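Local coordinates for protein exopolygalacturonate lyase (Vibrio vulnificus, PDB 5A29) that probably cleaves polygalacturonate by beta-elimination as a family 2 polysaccharide lyase, and binds manganese, at residues Ala280-Gln284 with Asn331-Ile335; Glu323-Lys329 with Gly397-Pro401; Ser215-Gln219 with Gln269-Ala273. All coordinates share one frame; numbering follows the deposited sequence.

Contact 1: residues Ala280-Gln284 with Asn331-Ile335. With SRT (S,R meso-tartaric acid), chain D; SRT (S,R meso-tartaric acid), chain R.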
ATOM      1  N   ALA A 280      -0.248   3.116  22.073  1.00 21.09           N
ATOM      2  CA  ALA A 280      -0.046   3.525  20.653  1.00 19.74           C
ATOM      3  C   ALA A 280       0.637   2.378  19.901  1.00 19.29           C
ATOM      4  O   ALA A 280       1.585   1.730  20.406  1.00 19.32           O
ATOM      5  CB  ALA A 280       0.800   4.829  20.559  1.00 18.86           C
ATOM      6  N   PRO A 281       0.231   2.138  18.637  1.00 18.38           N
ATOM      7  CA  PRO A 281       0.844   1.091  17.837  1.00 17.09           C
ATOM      8  C   PRO A 281       2.321   1.435  17.449  1.00 19.64           C
ATOM      9  O   PRO A 281       2.774   2.606  17.557  1.00 19.93           O
ATOM     10  CB  PRO A 281      -0.040   1.048  16.591  1.00 17.72           C
ATOM     11  CG  PRO A 281      -0.424   2.519  16.412  1.00 16.27           C
ATOM     12  CD  PRO A 281      -0.661   3.024  17.831  1.00 18.80           C
ATOM     13  N   VAL A 282       3.055   0.397  17.092  1.00 16.46           N
ATOM     14  CA  VAL A 282       4.478   0.518  16.708  1.00 17.59           C
ATOM     15  C   VAL A 282       4.766   0.063  15.299  1.00 16.91           C
ATOM     16  O   VAL A 282       3.958  -0.662  14.623  1.00 19.85           O
ATOM     17  CB  VAL A 282       5.401  -0.281  17.693  1.00 17.96           C
ATOM     18  CG1 VAL A 282       5.362   0.444  19.038  1.00 17.32           C
ATOM     19  CG2 VAL A 282       4.884  -1.727  17.788  1.00 19.28           C
ATOM     20  N   TYR A 283       5.941   0.479  14.810  1.00 16.20           N
ATOM     21  CA  TYR A 283       6.250   0.259  13.389  1.00 15.99           C
ATOM     22  C   TYR A 283       6.894  -1.120  13.209  1.00 18.21           C
ATOM     23  O   TYR A 283       6.920  -1.672  12.125  1.00 16.59           O
ATOM     24  CB  TYR A 283       7.187   1.382  12.912  1.00 15.58           C
ATOM     25  CG  TYR A 283       7.571   1.289  11.450  1.00 15.84           C
ATOM     26  CD1 TYR A 283       6.608   1.610  10.468  1.00 16.87           C
ATOM     27  CD2 TYR A 283       8.866   0.898  11.049  1.00 16.57           C
ATOM     28  CE1 TYR A 283       6.949   1.583   9.144  1.00 18.09           C
ATOM     29  CE2 TYR A 283       9.218   0.846   9.700  1.00 18.60           C
ATOM     30  CZ  TYR A 283       8.217   1.146   8.761  1.00 20.69           C
ATOM     31  OH  TYR A 283       8.499   1.168   7.442  1.00 19.23           O
ATOM     32  N   GLN A 284       7.526  -1.642  14.275  1.00 18.23           N
ATOM     33  CA  GLN A 284       8.160  -2.982  14.187  1.00 15.80           C
ATOM     34  C   GLN A 284       8.254  -3.499  15.648  1.00 15.16           C
ATOM     35  O   GLN A 284       8.073  -2.710  16.615  1.00 17.23           O
ATOM     36  CB  GLN A 284       9.564  -2.938  13.549  1.00 16.19           C
ATOM     37  CG  GLN A 284      10.593  -2.109  14.341  1.00 15.95           C
ATOM     38  CD  GLN A 284      11.698  -1.640  13.406  1.00 20.80           C
ATOM     39  OE1 GLN A 284      11.494  -0.691  12.612  1.00 20.20           O
ATOM     40  NE2 GLN A 284      12.855  -2.264  13.471  1.00 20.67           N
ATOM     41  N   ASN A 331       6.280   6.479   8.839  1.00 17.18           N
ATOM     42  CA  ASN A 331       5.970   5.250   9.581  1.00 16.76           C
ATOM     43  C   ASN A 331       4.487   5.207   9.968  1.00 17.61           C
ATOM     44  O   ASN A 331       3.920   4.139   9.928  1.00 15.23           O
ATOM     45  CB  ASN A 331       6.819   5.114  10.860  1.00 17.52           C
ATOM     46  CG  ASN A 331       8.270   4.678  10.550  1.00 16.84           C
ATOM     47  OD1 ASN A 331       8.672   4.549   9.394  1.00 16.62           O
ATOM     48  ND2 ASN A 331       9.093   4.512  11.613  1.00 16.15           N
ATOM     49  N   ASP A 332       3.907   6.347  10.335  1.00 16.30           N
ATOM     50  CA  ASP A 332       2.504   6.390  10.784  1.00 19.75           C
ATOM     51  C   ASP A 332       1.622   6.004   9.587  1.00 18.46           C
ATOM     52  O   ASP A 332       0.696   5.281   9.758  1.00 16.20           O
ATOM     53  CB  ASP A 332       2.082   7.770  11.243  1.00 19.74           C
ATOM     54  CG  ASP A 332       2.435   8.889  10.209  1.00 29.81           C
ATOM     55  OD1 ASP A 332       3.510   8.840   9.564  1.00 26.18           O
ATOM     56  OD2 ASP A 332       1.620   9.802  10.003  1.00 36.68           O
ATOM     57  N   LYS A 333       1.938   6.484   8.387  1.00 18.42           N
ATOM     58  CA  LYS A 333       1.146   6.074   7.241  1.00 17.75           C
ATOM     59  C   LYS A 333       1.101   4.539   7.053  1.00 16.85           C
ATOM     60  O   LYS A 333       0.043   3.987   6.748  1.00 15.15           O
ATOM     61  CB  LYS A 333       1.684   6.719   5.972  1.00 17.87           C
ATOM     62  CG  LYS A 333       0.816   6.396   4.775  1.00 19.68           C
ATOM     63  CD  LYS A 333       1.316   7.097   3.513  1.00 24.63           C
ATOM     64  CE  LYS A 333       0.360   6.832   2.355  1.00 34.41           C
ATOM     65  NZ  LYS A 333       1.142   7.089   1.123  1.00 40.00           N
ATOM     66  N   SER A 334       2.233   3.843   7.140  1.00 15.58           N
ATOM     67  CA  SER A 334       2.187   2.381   6.964  1.00 16.83           C
ATOM     68  C   SER A 334       1.346   1.714   8.070  1.00 16.70           C
ATOM     69  O   SER A 334       0.839   0.636   7.830  1.00 19.33           O
ATOM     70  CB  SER A 334       3.589   1.742   7.052  1.00 20.70           C
ATOM     71  OG  SER A 334       4.406   2.312   5.993  1.00 30.55           O
ATOM     72  N   ILE A 335       1.247   2.341   9.237  1.00 16.23           N
ATOM     73  CA  ILE A 335       0.504   1.753  10.366  1.00 15.21           C
ATOM     74  C   ILE A 335      -0.987   2.121  10.275  1.00 19.58           C
ATOM     75  O   ILE A 335      -1.835   1.208  10.302  1.00 18.42           O
ATOM     76  CB  ILE A 335       1.059   2.264  11.695  1.00 16.34           C
ATOM     77  CG1 ILE A 335       2.488   1.736  11.890  1.00 15.57           C
ATOM     78  CG2 ILE A 335       0.135   1.861  12.862  1.00 17.98           C
ATOM     79  CD1 ILE A 335       3.169   2.516  13.045  1.00 17.41           C
TER
HETATM   80  O1  SRT D1568       1.881  -1.867  12.749  0.60 45.19           O
HETATM   81  O11 SRT D1568       1.513  -1.720  14.887  0.60 21.27           O
HETATM   82  C1  SRT D1568       1.129  -1.991  13.741  0.60 33.05           C
HETATM   83  C2  SRT D1568      -0.216  -2.621  13.437  0.60 34.08           C
HETATM   84  O2  SRT D1568      -0.072  -3.856  14.045  0.60 36.11           O
HETATM   85  C3  SRT D1568      -1.565  -2.033  13.916  0.60 35.92           C
HETATM   86  O3  SRT D1568      -1.431  -0.955  14.810  0.60 41.05           O
HETATM   87  C4  SRT D1568      -2.538  -1.572  12.845  0.60 39.75           C
HETATM   88  O4  SRT D1568      -3.729  -1.870  13.139  0.60 39.59           O
HETATM   89  O41 SRT D1568      -2.152  -0.983  11.771  0.60 21.87           O
HETATM   90  O1  SRT R1019       8.715   4.266   0.463  1.00 40.65           O
HETATM   91  O11 SRT R1019       6.873   3.216   0.027  1.00 46.34           O
HETATM   92  C1  SRT R1019       7.488   4.265   0.302  1.00 49.45           C
HETATM   93  C2  SRT R1019       6.770   5.584   0.532  1.00 53.54           C
HETATM   94  O2  SRT R1019       6.608   6.409  -0.603  1.00 58.82           O
HETATM   95  C3  SRT R1019       5.483   5.346   1.317  1.00 54.23           C
HETATM   96  O3  SRT R1019       6.004   4.957   2.601  1.00 48.55           O
HETATM   97  C4  SRT R1019       4.621   6.589   1.298  1.00 57.86           C
HETATM   98  O4  SRT R1019       3.727   6.567   0.426  1.00 51.38           O
HETATM   99  O41 SRT R1019       4.854   7.606   2.035  1.00 58.52           O

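Contact 2: residues Glu323-Lys329 with Gly397-Pro401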
ATOM      1  N   GLU A 323      13.628   1.987  16.973  1.00 16.97           N
ATOM      2  CA  GLU A 323      12.985   2.156  15.615  1.00 18.59           C
ATOM      3  C   GLU A 323      11.478   1.932  15.612  1.00 20.18           C
ATOM      4  O   GLU A 323      10.727   2.625  14.862  1.00 18.33           O
ATOM      5  CB  GLU A 323      13.648   1.245  14.589  1.00 19.70           C
ATOM      6  CG  GLU A 323      15.090   1.715  14.305  1.00 21.07           C
ATOM      7  CD  GLU A 323      15.842   0.786  13.375  1.00 24.85           C
ATOM      8  OE1 GLU A 323      15.245   0.220  12.383  1.00 25.87           O
ATOM      9  OE2 GLU A 323      17.074   0.644  13.550  1.00 21.28           O
ATOM     10  N   GLY A 324      11.029   0.924  16.377  1.00 18.00           N
ATOM     11  CA  GLY A 324       9.561   0.635  16.385  1.00 15.90           C
ATOM     12  C   GLY A 324       8.739   1.731  16.989  1.00 16.71           C
ATOM     13  O   GLY A 324       7.550   1.851  16.685  1.00 18.29           O
ATOM     14  N   ASN A 325       9.335   2.570  17.837  1.00 16.44           N
ATOM     15  CA  ASN A 325       8.596   3.640  18.474  1.00 15.28           C
ATOM     16  C   ASN A 325       8.558   4.941  17.675  1.00 14.10           C
ATOM     17  O   ASN A 325       7.824   5.861  18.072  1.00 16.34           O
ATOM     18  CB  ASN A 325       9.153   3.959  19.872  1.00 17.60           C
ATOM     19  CG  ASN A 325       9.140   2.712  20.760  1.00 20.17           C
ATOM     20  OD1 ASN A 325       8.079   2.101  20.946  1.00 17.33           O
ATOM     21  ND2 ASN A 325      10.303   2.321  21.267  1.00 18.84           N
ATOM     22  N   VAL A 326       9.197   4.975  16.528  1.00 13.35           N
ATOM     23  CA  VAL A 326       9.106   6.207  15.667  1.00 14.19           C
ATOM     24  C   VAL A 326       7.809   6.177  14.798  1.00 14.37           C
ATOM     25  O   VAL A 326       7.625   5.237  14.009  1.00 16.02           O
ATOM     26  CB  VAL A 326      10.315   6.272  14.741  1.00 15.69           C
ATOM     27  CG1 VAL A 326      10.188   7.441  13.733  1.00 14.82           C
ATOM     28  CG2 VAL A 326      11.614   6.458  15.585  1.00 14.96           C
ATOM     29  N   LEU A 327       6.939   7.148  14.988  1.00 16.05           N
ATOM     30  CA  LEU A 327       5.659   7.167  14.278  1.00 16.46           C
ATOM     31  C   LEU A 327       5.659   8.393  13.272  1.00 19.61           C
ATOM     32  O   LEU A 327       4.600   8.830  12.852  1.00 25.79           O
ATOM     33  CB  LEU A 327       4.479   7.332  15.228  1.00 17.53           C
ATOM     34  CG  LEU A 327       4.463   6.195  16.290  1.00 16.89           C
ATOM     35  CD1 LEU A 327       3.160   6.328  17.072  1.00 18.01           C
ATOM     36  CD2 LEU A 327       4.497   4.841  15.606  1.00 17.84           C
ATOM     37  N   PHE A 328       6.819   8.895  12.914  1.00 17.50           N
ATOM     38  CA  PHE A 328       6.889   9.979  11.879  1.00 18.48           C
ATOM     39  C   PHE A 328       7.737   9.485  10.751  1.00 16.40           C
ATOM     40  O   PHE A 328       8.052   8.264  10.610  1.00 17.08           O
ATOM     41  CB  PHE A 328       7.399  11.297  12.502  1.00 17.86           C
ATOM     42  CG  PHE A 328       8.688  11.118  13.350  1.00 20.06           C
ATOM     43  CD1 PHE A 328       8.620  10.798  14.720  1.00 21.53           C
ATOM     44  CD2 PHE A 328       9.949  11.257  12.771  1.00 17.59           C
ATOM     45  CE1 PHE A 328       9.791  10.586  15.499  1.00 21.83           C
ATOM     46  CE2 PHE A 328      11.127  11.028  13.524  1.00 20.85           C
ATOM     47  CZ  PHE A 328      11.043  10.676  14.896  1.00 21.18           C
ATOM     48  N   LYS A 329       8.000  10.379   9.794  1.00 17.95           N
ATOM     49  CA  LYS A 329       8.760   9.984   8.629  1.00 18.16           C
ATOM     50  C   LYS A 329       8.044   8.872   7.869  1.00 18.68           C
ATOM     51  O   LYS A 329       8.658   7.893   7.382  1.00 18.58           O
ATOM     52  CB  LYS A 329      10.288   9.716   8.987  1.00 19.35           C
ATOM     53  CG  LYS A 329      11.161   9.780   7.701  1.00 23.06           C
ATOM     54  CD  LYS A 329      12.480   8.986   7.786  1.00 33.00           C
ATOM     55  CE  LYS A 329      12.314   7.441   8.037  1.00 34.45           C
ATOM     56  NZ  LYS A 329      11.442   6.539   7.146  1.00 25.75           N
ATOM     57  N   GLY A 397      21.385  11.200  10.560  1.00 21.11           N
ATOM     58  CA  GLY A 397      21.093   9.775  10.803  1.00 20.28           C
ATOM     59  C   GLY A 397      20.021   9.337   9.813  1.00 24.35           C
ATOM     60  O   GLY A 397      19.719   9.995   8.799  1.00 21.76           O
ATOM     61  N   TYR A 398      19.452   8.193  10.138  1.00 19.13           N
ATOM     62  CA  TYR A 398      18.525   7.508   9.283  1.00 20.25           C
ATOM     63  C   TYR A 398      17.267   8.359   9.075  1.00 17.44           C
ATOM     64  O   TYR A 398      16.647   8.201   8.065  1.00 20.74           O
ATOM     65  CB  TYR A 398      18.136   6.199  10.019  1.00 17.23           C
ATOM     66  CG  TYR A 398      17.275   5.221   9.266  1.00 18.97           C
ATOM     67  CD1 TYR A 398      17.729   4.594   8.107  1.00 17.73           C
ATOM     68  CD2 TYR A 398      16.061   4.810   9.822  1.00 20.85           C
ATOM     69  CE1 TYR A 398      16.985   3.636   7.458  1.00 21.32           C
ATOM     70  CE2 TYR A 398      15.307   3.819   9.196  1.00 23.50           C
ATOM     71  CZ  TYR A 398      15.752   3.271   8.003  1.00 23.13           C
ATOM     72  OH  TYR A 398      15.007   2.307   7.390  1.00 22.96           O
ATOM     73  N   TYR A 399      16.882   9.190  10.026  1.00 16.44           N
ATOM     74  CA  TYR A 399      15.592   9.887   9.884  1.00 20.20           C
ATOM     75  C   TYR A 399      15.822  11.269   9.260  1.00 23.82           C
ATOM     76  O   TYR A 399      14.876  11.997   9.059  1.00 18.38           O
ATOM     77  CB  TYR A 399      14.884  10.018  11.212  1.00 16.58           C
ATOM     78  CG  TYR A 399      14.614   8.618  11.764  1.00 19.11           C
ATOM     79  CD1 TYR A 399      13.443   7.938  11.408  1.00 20.01           C
ATOM     80  CD2 TYR A 399      15.572   7.950  12.584  1.00 18.49           C
ATOM     81  CE1 TYR A 399      13.180   6.629  11.855  1.00 18.63           C
ATOM     82  CE2 TYR A 399      15.304   6.681  13.065  1.00 17.76           C
ATOM     83  CZ  TYR A 399      14.094   6.021  12.708  1.00 20.29           C
ATOM     84  OH  TYR A 399      13.836   4.708  13.134  1.00 19.03           O
ATOM     85  N   GLY A 400      17.049  11.553   8.843  1.00 20.35           N
ATOM     86  CA  GLY A 400      17.221  12.855   8.155  1.00 21.23           C
ATOM     87  C   GLY A 400      18.586  13.467   8.486  1.00 25.62           C
ATOM     88  O   GLY A 400      19.201  13.087   9.469  1.00 23.07           O
ATOM     89  N   PRO A 401      19.005  14.491   7.718  1.00 24.60           N
ATOM     90  CA  PRO A 401      20.225  15.248   8.052  1.00 20.27           C
ATOM     91  C   PRO A 401      20.030  16.088   9.264  1.00 19.26           C
ATOM     92  O   PRO A 401      18.902  16.461   9.655  1.00 18.24           O
ATOM     93  CB  PRO A 401      20.421  16.192   6.803  1.00 20.76           C
ATOM     94  CG  PRO A 401      18.995  16.422   6.336  1.00 24.32           C
ATOM     95  CD  PRO A 401      18.279  15.058   6.555  1.00 23.63           C
TER
HETATM   96  O   HOH W   1      11.673   3.441  12.387  1.00 19.60           O

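Contact 3: residues Ser215-Gln219 with Gln269-Ala273. With SRT (S,R meso-tartaric acid), chain D.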
ATOM      1  N   SER A 215       6.557 -15.765  21.650  1.00 25.79           N
ATOM      2  CA  SER A 215       6.890 -14.387  21.362  1.00 27.37           C
ATOM      3  C   SER A 215       8.262 -14.043  22.012  1.00 34.40           C
ATOM      4  O   SER A 215       8.540 -14.508  23.124  1.00 28.01           O
ATOM      5  CB  SER A 215       5.832 -13.499  21.972  1.00 27.73           C
ATOM      6  OG  SER A 215       6.150 -12.152  21.662  1.00 26.06           O
ATOM      7  N   LEU A 216       9.085 -13.237  21.325  1.00 26.10           N
ATOM      8  CA  LEU A 216      10.302 -12.683  21.905  1.00 26.61           C
ATOM      9  C   LEU A 216       9.979 -11.460  22.699  1.00 30.56           C
ATOM     10  O   LEU A 216      10.807 -10.991  23.487  1.00 29.60           O
ATOM     11  CB  LEU A 216      11.302 -12.307  20.803  1.00 28.90           C
ATOM     12  CG  LEU A 216      11.771 -13.462  19.966  1.00 32.84           C
ATOM     13  CD1 LEU A 216      12.827 -13.010  18.973  1.00 33.79           C
ATOM     14  CD2 LEU A 216      12.331 -14.549  20.892  1.00 35.80           C
ATOM     15  N   VAL A 217       8.768 -10.931  22.553  1.00 25.87           N
ATOM     16  CA  VAL A 217       8.513  -9.617  23.129  1.00 26.84           C
ATOM     17  C   VAL A 217       8.353  -9.640  24.654  1.00 33.29           C
ATOM     18  O   VAL A 217       7.420 -10.230  25.198  1.00 28.96           O
ATOM     19  CB  VAL A 217       7.355  -8.870  22.413  1.00 26.43           C
ATOM     20  CG1 VAL A 217       7.074  -7.534  23.120  1.00 23.80           C
ATOM     21  CG2 VAL A 217       7.706  -8.717  20.906  1.00 24.18           C
ATOM     22  N   ASP A 218       9.273  -8.987  25.369  1.00 32.98           N
ATOM     23  CA  ASP A 218       9.183  -8.989  26.825  1.00 30.27           C
ATOM     24  C   ASP A 218       8.496  -7.727  27.223  1.00 27.48           C
ATOM     25  O   ASP A 218       9.098  -6.631  27.134  1.00 26.12           O
ATOM     26  CB  ASP A 218      10.597  -9.073  27.448  1.00 34.68           C
ATOM     27  CG  ASP A 218      10.575  -9.004  28.983  1.00 36.54           C
ATOM     28  OD1 ASP A 218       9.494  -8.734  29.601  1.00 40.10           O
ATOM     29  OD2 ASP A 218      11.677  -9.150  29.562  1.00 38.87           O
ATOM     30  N   GLN A 219       7.244  -7.837  27.672  1.00 24.21           N
ATOM     31  CA  GLN A 219       6.474  -6.624  27.937  1.00 28.73           C
ATOM     32  C   GLN A 219       7.011  -5.716  29.025  1.00 31.77           C
ATOM     33  O   GLN A 219       6.843  -4.468  28.965  1.00 27.47           O
ATOM     34  CB  GLN A 219       4.987  -6.910  28.069  1.00 35.06           C
ATOM     35  CG  GLN A 219       4.493  -7.396  26.675  1.00 35.80           C
ATOM     36  CD  GLN A 219       3.022  -7.524  26.563  1.00 44.44           C
ATOM     37  OE1 GLN A 219       2.408  -8.248  27.315  1.00 46.97           O
ATOM     38  NE2 GLN A 219       2.440  -6.859  25.590  1.00 53.00           N
ATOM     39  N   GLN A 269       2.510 -10.078  16.961  1.00 16.66           N
ATOM     40  CA  GLN A 269       3.821  -9.560  17.489  1.00 18.39           C
ATOM     41  C   GLN A 269       3.789  -7.993  17.537  1.00 19.44           C
ATOM     42  O   GLN A 269       4.336  -7.361  18.505  1.00 16.23           O
ATOM     43  CB  GLN A 269       4.999 -10.096  16.696  1.00 17.27           C
ATOM     44  CG  GLN A 269       5.210 -11.651  16.697  1.00 20.41           C
ATOM     45  CD  GLN A 269       4.889 -12.229  18.084  1.00 22.62           C
ATOM     46  OE1 GLN A 269       5.636 -12.000  19.037  1.00 23.84           O
ATOM     47  NE2 GLN A 269       3.722 -12.868  18.219  1.00 21.03           N
ATOM     48  N   TYR A 270       3.173  -7.376  16.513  1.00 19.02           N
ATOM     49  CA  TYR A 270       3.059  -5.883  16.521  1.00 17.08           C
ATOM     50  C   TYR A 270       2.258  -5.368  17.645  1.00 20.06           C
ATOM     51  O   TYR A 270       2.630  -4.346  18.298  1.00 19.46           O
ATOM     52  CB  TYR A 270       2.527  -5.318  15.175  1.00 16.54           C
ATOM     53  CG  TYR A 270       3.463  -5.647  14.028  1.00 15.70           C
ATOM     54  CD1 TYR A 270       4.503  -4.805  13.687  1.00 16.50           C
ATOM     55  CD2 TYR A 270       3.273  -6.811  13.271  1.00 16.12           C
ATOM     56  CE1 TYR A 270       5.306  -5.106  12.590  1.00 15.15           C
ATOM     57  CE2 TYR A 270       4.127  -7.135  12.241  1.00 17.70           C
ATOM     58  CZ  TYR A 270       5.141  -6.288  11.935  1.00 16.91           C
ATOM     59  OH  TYR A 270       5.931  -6.604  10.876  1.00 18.04           O
ATOM     60  N   LYS A 271       1.165  -6.096  17.939  1.00 19.54           N
ATOM     61  CA  LYS A 271       0.263  -5.737  19.011  1.00 21.35           C
ATOM     62  C   LYS A 271       0.947  -5.882  20.387  1.00 20.13           C
ATOM     63  O   LYS A 271       0.712  -5.049  21.294  1.00 20.41           O
ATOM     64  CB  LYS A 271      -1.040  -6.559  18.965  1.00 21.82           C
ATOM     65  CG  LYS A 271      -1.785  -6.593  17.613  1.00 29.87           C
ATOM     66  CD  LYS A 271      -2.036  -5.259  16.915  1.00 36.40           C
ATOM     67  CE  LYS A 271      -2.305  -5.428  15.361  1.00 41.14           C
ATOM     68  NZ  LYS A 271      -1.155  -5.819  14.369  1.00 31.63           N
ATOM     69  N   LEU A 272       1.719  -6.954  20.542  1.00 18.62           N
ATOM     70  CA  LEU A 272       2.397  -7.203  21.858  1.00 18.86           C
ATOM     71  C   LEU A 272       3.430  -6.142  22.183  1.00 20.75           C
ATOM     72  O   LEU A 272       3.715  -5.898  23.350  1.00 20.73           O
ATOM     73  CB  LEU A 272       3.110  -8.557  21.810  1.00 20.77           C
ATOM     74  CG  LEU A 272       2.101  -9.737  21.795  1.00 20.46           C
ATOM     75  CD1 LEU A 272       2.911 -11.008  21.537  1.00 21.55           C
ATOM     76  CD2 LEU A 272       1.319  -9.769  23.135  1.00 24.28           C
ATOM     77  N   ALA A 273       4.018  -5.523  21.143  1.00 20.45           N
ATOM     78  CA  ALA A 273       5.015  -4.494  21.313  1.00 19.59           C
ATOM     79  C   ALA A 273       4.476  -3.049  21.354  1.00 20.84           C
ATOM     80  O   ALA A 273       5.266  -2.144  21.438  1.00 20.17           O
ATOM     81  CB  ALA A 273       6.097  -4.627  20.214  1.00 18.24           C
TER
HETATM   82  O1  SRT D1568       1.881  -1.867  12.749  0.60 45.19           O
HETATM   83  O11 SRT D1568       1.513  -1.720  14.887  0.60 21.27           O
HETATM   84  C1  SRT D1568       1.129  -1.991  13.741  0.60 33.05           C
HETATM   85  C2  SRT D1568      -0.216  -2.621  13.437  0.60 34.08           C
HETATM   86  O2  SRT D1568      -0.072  -3.856  14.045  0.60 36.11           O
HETATM   87  C3  SRT D1568      -1.565  -2.033  13.916  0.60 35.92           C
HETATM   88  O3  SRT D1568      -1.431  -0.955  14.810  0.60 41.05           O
HETATM   89  C4  SRT D1568      -2.538  -1.572  12.845  0.60 39.75           C
HETATM   90  O4  SRT D1568      -3.729  -1.870  13.139  0.60 39.59           O
HETATM   91  O41 SRT D1568      -2.152  -0.983  11.771  0.60 21.87           O
HETATM   92  O   HOH W   2       8.481 -11.969  18.884  1.00 29.37           O

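Contact 1: residues Ala280-Gln284 with Asn331-Ile335
The side-chain amide of Asn331 lies flat on the ring of Tyr283, the two planes only 4° apart. Its OD1 sits 3.4 Å above the plane of the Tyr283 ring, over the ring centre, while ND2 rests above the inner end of the ring, 3.6 Å from Tyr283 CG. Placing CG of Tyr283 anti to its own backbone N (chi1 -179°) carries the ring out to the helix start, and a hydrogen bond from Asn331 ND2 to Val326 O is consistent with the nitrogen lying at this end of the amide and holds its rotation. Family 2 lyases are built on an alpha/alpha barrel of seven helix pairs; here the loop after helix 259-272 packs against the first turn of helix 331-349. One helical turn on, Ile335 uses both branches: CG2 meets Pro281 CG at 3.7 Å, and CD1 reaches the backbone beside Tyr283, 3.6 Å from Val282 O. One meso-tartrate lies beside this apolar pair and is hydrogen-bonded by Asn339 ND2. On the helix face turned from the loop, Lys333 is fully extended and donates from NZ to O4 of another tartrate at 2.7 Å.

Contact 2: residues Glu323-Lys329 with Gly397-Pro401
Tyr399 pushes its ring from a type I beta turn, Gly397 to Gly400, against the 323-329 loop, which begins as a short 3-10 turn and ends just before helix 331-349, in a fold that is an alpha/alpha barrel in this family. The turn is closed by Gly400 N donating to Gly397 O, and Gln312 of helix 308-317 bonds to Tyr399 N and Gly400 O. Packing is dense along the CD1-CE1 side of the Tyr399 ring. Val326 CG1 lies 3.6 Å from Tyr399 CE1 and at the same time sits over the centre of the Phe328 ring, 3.5 Å above its plane, so one methyl serves both aromatics. Next to it, a bend at chi3 (60°) folds the Lys329 chain back so that CE lies 3.6 Å from Tyr399 CD1. Tyr398 turns its CD2 toward one face of the Tyr399 ring, offset toward the rim.

The margin is looser. Tyr398 and Lys329 are partly exposed there, and Tyr398 makes a cation-pi contact with Arg308, which also pairs with the carboxylate of Glu323. The buried inner end, set apart from this margin, is where the Glu323 methylene CG touches Tyr399 OH at 3.4 Å. The polar link between the segments is indirect at this end: a water in the plane of the Tyr399 ring lies 2.6 Å from Tyr399 OH and donates to Glu323 O at 2.8 Å.

Contact 3: residues Ser215-Gln219 with Gln269-Ala273
The hydroxyl of Ser215 meets the amide oxygen of Gln269 where an ST turn is laid against the last turn of helix 259-272. Ser215 OG accepts from Val217 N at 3.0 Å, closing the ST turn, and donates to Gln269 OE1 at 2.7 Å, approaching in the carbonyl plane with a C=O...O angle of 150°. Gln269 is bent at chi2 (-38°), which swings its amide round to the loop; NE2 turns back to Tyr265 O, while OE1 takes a second bond from a water that also accepts from Leu216 N. Leu272 stands alongside, its CD1 3.4 Å from Ser215 OG. Between these polar points Val217 points toward the helix end and sets CG1 beside the C-terminal end of the helix, 3.7 Å from Leu272 O and 4.2 Å from Ala273 CB. On another side of the same helix turn, Tyr270 and Lys271 line a tartrate pocket, and Lys271 NZ forms a salt bridge with Glu343. Gln219 comes in from the far end of the loop, extended beyond CG, and its NE2 donates at 2.8 Å to a lone pair of Leu272 O, which lies 17° out of the Gln219 amide plane.

Contact 3 comes first along the chain and closes before the other two open; contacts 1 and 2 then alternate, 280-284, 323-329, 331-335 and 397-401 following in turn. Contacts 1 and 2 have centres about 11 Å apart and are joined directly, with Tyr283 N probably bonded to Gly324 O. Contact 3 lies about 14 Å from contact 1, and Val282 packs on the backbone at the end of helix 259-272. Contacts 2 and 3, about 20 Å apart, do not touch. Contacts 1 and 3 border the same tartrate: the 280-284 loop, the end of helix 259-272 and the start of helix 331-349 line that pocket, while 215-219 packs on the helix end from another side.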